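Local atomic coordinates of mucin-like protocadherin (PDB entry 6OAE), a protein that probably forms calcium-dependent adhesive links with CDHR2 between neighbouring microvilli of epithelial cells, the chain here comprising its first two extracellular cadherin repeats. Residues Ala145-Tyr150 and Met175-Leu180. Numbering follows the deposited sequence.
Sequences AGASDY and MTFWLL
M175 reaches from its strand to A147 and Y150, two residues of a tight turn. Its CB lies 4.0 Å from A147 CB. The next atom, CG, is 3.9 Å from both CA and CB of A147. Chi1 sets CG beside the backbone N, and chi2 (139°) then carries SD to the Y150 ring, 3.6 Å from CD1. The sulfur sits 4.1 Å from the ring centroid and 32° off the ring normal, an oblique Met-aromatic contact. The two side chains cross at about a right angle. Chi3 (-57°) turns the terminal CE away from A147 and the ring. Shortening M175 to an alanine is likely to leave the Y150 ring without its sulfur partner and to open a gap beside A147.

F177 also meets A147, with the end of its ring. CZ is 3.6 Å from A147 CB. A147 O lies at the ring edge, near the ring plane, 3.3 Å from CZ. The same carbonyl accepts the backbone N-H of Y150, one of two backbone bonds of the turn, with D149 N to G146 O. The A147 methyl packs against both M175 and F177, two side chains of one strand. F151 adds to this apolar cluster, touching both. S148 is exposed, and its OG hydrogen-bonds to E142.

The contact is mainly apolar core packing in the second cadherin repeat. It joins the loop between strands 137-142 and 151-155 to strand 174-182, an inner strand of one sheet. Such a buried core between strands and connecting loops is typical of the Greek-key beta-sandwich of cadherin repeats.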
ATOM      1  N   ALA A 145      22.887 -26.055  -0.352  1.00 43.19           N
ATOM      2  CA  ALA A 145      22.171 -27.302   0.031  1.00 44.89           C
ATOM      3  C   ALA A 145      22.329 -27.550   1.541  1.00 43.06           C
ATOM      4  O   ALA A 145      23.453 -27.401   2.069  1.00 44.00           O
ATOM      5  CB  ALA A 145      22.664 -28.482  -0.783  1.00 46.05           C
ATOM      6  N   GLY A 146      21.226 -27.890   2.213  1.00 39.82           N
ATOM      7  CA  GLY A 146      21.202 -28.184   3.657  1.00 35.45           C
ATOM      8  C   GLY A 146      20.940 -26.953   4.513  1.00 32.72           C
ATOM      9  O   GLY A 146      20.689 -27.142   5.684  1.00 31.58           O
ATOM     10  N   ALA A 147      20.973 -25.742   3.958  1.00 30.55           N
ATOM     11  CA  ALA A 147      20.855 -24.481   4.733  1.00 29.53           C
ATOM     12  C   ALA A 147      19.542 -24.454   5.533  1.00 28.61           C
ATOM     13  O   ALA A 147      19.568 -24.039   6.717  1.00 28.26           O
ATOM     14  CB  ALA A 147      20.972 -23.297   3.815  1.00 28.85           C
ATOM     15  N   SER A 148      18.432 -24.882   4.936  1.00 28.35           N
ATOM     16  CA  SER A 148      17.106 -24.876   5.602  1.00 29.21           C
ATOM     17  C   SER A 148      17.053 -25.881   6.765  1.00 28.45           C
ATOM     18  O   SER A 148      16.097 -25.807   7.507  1.00 28.14           O
ATOM     19  CB  SER A 148      15.988 -25.110   4.632  1.00 30.58           C
ATOM     20  OG  SER A 148      16.117 -26.386   4.038  1.00 33.75           O
ATOM     21  N   ASP A 149      18.026 -26.788   6.911  1.00 29.50           N
ATOM     22  CA  ASP A 149      18.137 -27.673   8.103  1.00 30.27           C
ATOM     23  C   ASP A 149      18.428 -26.821   9.353  1.00 28.60           C
ATOM     24  O   ASP A 149      18.069 -27.250  10.444  1.00 28.97           O
ATOM     25  CB  ASP A 149      19.240 -28.730   7.959  1.00 32.93           C
ATOM     26  CG  ASP A 149      19.134 -29.661   6.752  1.00 36.12           C
ATOM     27  OD1 ASP A 149      18.073 -29.680   6.095  1.00 34.92           O
ATOM     28  OD2 ASP A 149      20.142 -30.377   6.483  1.00 38.00           O
ATOM     29  N   TYR A 150      19.035 -25.638   9.205  1.00 26.73           N
ATOM     30  CA  TYR A 150      19.558 -24.853  10.345  1.00 25.52           C
ATOM     31  C   TYR A 150      18.688 -23.660  10.719  1.00 23.61           C
ATOM     32  O   TYR A 150      18.715 -23.324  11.883  1.00 21.67           O
ATOM     33  CB  TYR A 150      20.954 -24.345  10.022  1.00 27.68           C
ATOM     34  CG  TYR A 150      21.945 -25.466   9.886  1.00 30.90           C
ATOM     35  CD1 TYR A 150      22.140 -26.081   8.661  1.00 32.69           C
ATOM     36  CD2 TYR A 150      22.663 -25.934  10.979  1.00 32.81           C
ATOM     37  CE1 TYR A 150      23.047 -27.117   8.510  1.00 34.43           C
ATOM     38  CE2 TYR A 150      23.583 -26.970  10.843  1.00 34.97           C
ATOM     39  CZ  TYR A 150      23.773 -27.564   9.604  1.00 36.56           C
ATOM     40  OH  TYR A 150      24.661 -28.596   9.441  1.00 40.68           O
ATOM     41  N   MET A 175      25.943 -20.451   5.127  1.00 32.61           N
ATOM     42  CA  MET A 175      24.571 -20.834   4.701  1.00 31.81           C
ATOM     43  C   MET A 175      23.982 -19.610   3.999  1.00 31.23           C
ATOM     44  O   MET A 175      23.949 -18.533   4.623  1.00 30.04           O
ATOM     45  CB  MET A 175      23.683 -21.240   5.880  1.00 33.54           C
ATOM     46  CG  MET A 175      23.892 -22.685   6.309  1.00 37.19           C
ATOM     47  SD  MET A 175      23.923 -22.979   8.082  1.00 43.52           S
ATOM     48  CE  MET A 175      25.240 -21.877   8.572  1.00 39.75           C
ATOM     49  N   THR A 176      23.552 -19.755   2.749  1.00 28.22           N
ATOM     50  CA  THR A 176      22.946 -18.637   1.992  1.00 27.56           C
ATOM     51  C   THR A 176      21.501 -18.975   1.652  1.00 24.81           C
ATOM     52  O   THR A 176      21.203 -20.140   1.301  1.00 24.11           O
ATOM     53  CB  THR A 176      23.795 -18.254   0.781  1.00 29.15           C
ATOM     54  OG1 THR A 176      25.078 -17.907   1.297  1.00 30.84           O
ATOM     55  CG2 THR A 176      23.227 -17.080   0.020  1.00 30.76           C
ATOM     56  N   PHE A 177      20.645 -17.961   1.756  1.00 24.27           N
ATOM     57  CA  PHE A 177      19.195 -18.044   1.504  1.00 22.99           C
ATOM     58  C   PHE A 177      18.755 -16.936   0.562  1.00 23.33           C
ATOM     59  O   PHE A 177      19.345 -15.850   0.594  1.00 21.15           O
ATOM     60  CB  PHE A 177      18.407 -17.854   2.793  1.00 22.98           C
ATOM     61  CG  PHE A 177      18.618 -18.933   3.815  1.00 22.11           C
ATOM     62  CD1 PHE A 177      17.937 -20.127   3.721  1.00 21.45           C
ATOM     63  CD2 PHE A 177      19.481 -18.735   4.875  1.00 23.35           C
ATOM     64  CE1 PHE A 177      18.116 -21.120   4.678  1.00 23.12           C
ATOM     65  CE2 PHE A 177      19.674 -19.734   5.820  1.00 22.88           C
ATOM     66  CZ  PHE A 177      18.988 -20.928   5.719  1.00 22.67           C
ATOM     67  N   TRP A 178      17.752 -17.249  -0.243  1.00 25.41           N
ATOM     68  CA  TRP A 178      16.884 -16.258  -0.912  1.00 27.85           C
ATOM     69  C   TRP A 178      15.756 -15.950   0.070  1.00 25.18           C
ATOM     70  O   TRP A 178      15.125 -16.915   0.581  1.00 24.14           O
ATOM     71  CB  TRP A 178      16.311 -16.770  -2.227  1.00 33.20           C
ATOM     72  CG  TRP A 178      17.257 -16.722  -3.380  1.00 39.45           C
ATOM     73  CD1 TRP A 178      17.771 -15.605  -3.975  1.00 41.19           C
ATOM     74  CD2 TRP A 178      17.774 -17.852  -4.109  1.00 43.29           C
ATOM     75  NE1 TRP A 178      18.589 -15.963  -5.016  1.00 44.28           N
ATOM     76  CE2 TRP A 178      18.609 -17.335  -5.125  1.00 44.95           C
ATOM     77  CE3 TRP A 178      17.621 -19.244  -3.998  1.00 45.24           C
ATOM     78  CZ2 TRP A 178      19.289 -18.169  -6.023  1.00 47.70           C
ATOM     79  CZ3 TRP A 178      18.293 -20.065  -4.883  1.00 47.50           C
ATOM     80  CH2 TRP A 178      19.118 -19.534  -5.883  1.00 47.16           C
ATOM     81  N   LEU A 179      15.545 -14.681   0.343  1.00 23.58           N
ATOM     82  CA  LEU A 179      14.383 -14.188   1.102  1.00 23.40           C
ATOM     83  C   LEU A 179      13.439 -13.540   0.095  1.00 22.62           C
ATOM     84  O   LEU A 179      13.867 -12.584  -0.565  1.00 22.99           O
ATOM     85  CB  LEU A 179      14.852 -13.195   2.161  1.00 23.23           C
ATOM     86  CG  LEU A 179      13.753 -12.660   3.075  1.00 23.25           C
ATOM     87  CD1 LEU A 179      13.073 -13.765   3.868  1.00 24.26           C
ATOM     88  CD2 LEU A 179      14.328 -11.621   3.993  1.00 23.73           C
ATOM     89  N   LEU A 180      12.225 -14.069  -0.028  1.00 21.68           N
ATOM     90  CA  LEU A 180      11.184 -13.530  -0.934  1.00 23.47           C
ATOM     91  C   LEU A 180      10.125 -12.853  -0.094  1.00 22.20           C
ATOM     92  O   LEU A 180       9.820 -13.349   0.999  1.00 22.44           O
ATOM     93  CB  LEU A 180      10.526 -14.648  -1.740  1.00 25.93           C
ATOM     94  CG  LEU A 180      11.470 -15.626  -2.424  1.00 29.98           C
ATOM     95  CD1 LEU A 180      10.668 -16.661  -3.200  1.00 32.62           C
ATOM     96  CD2 LEU A 180      12.432 -14.901  -3.337  1.00 31.42           C
TER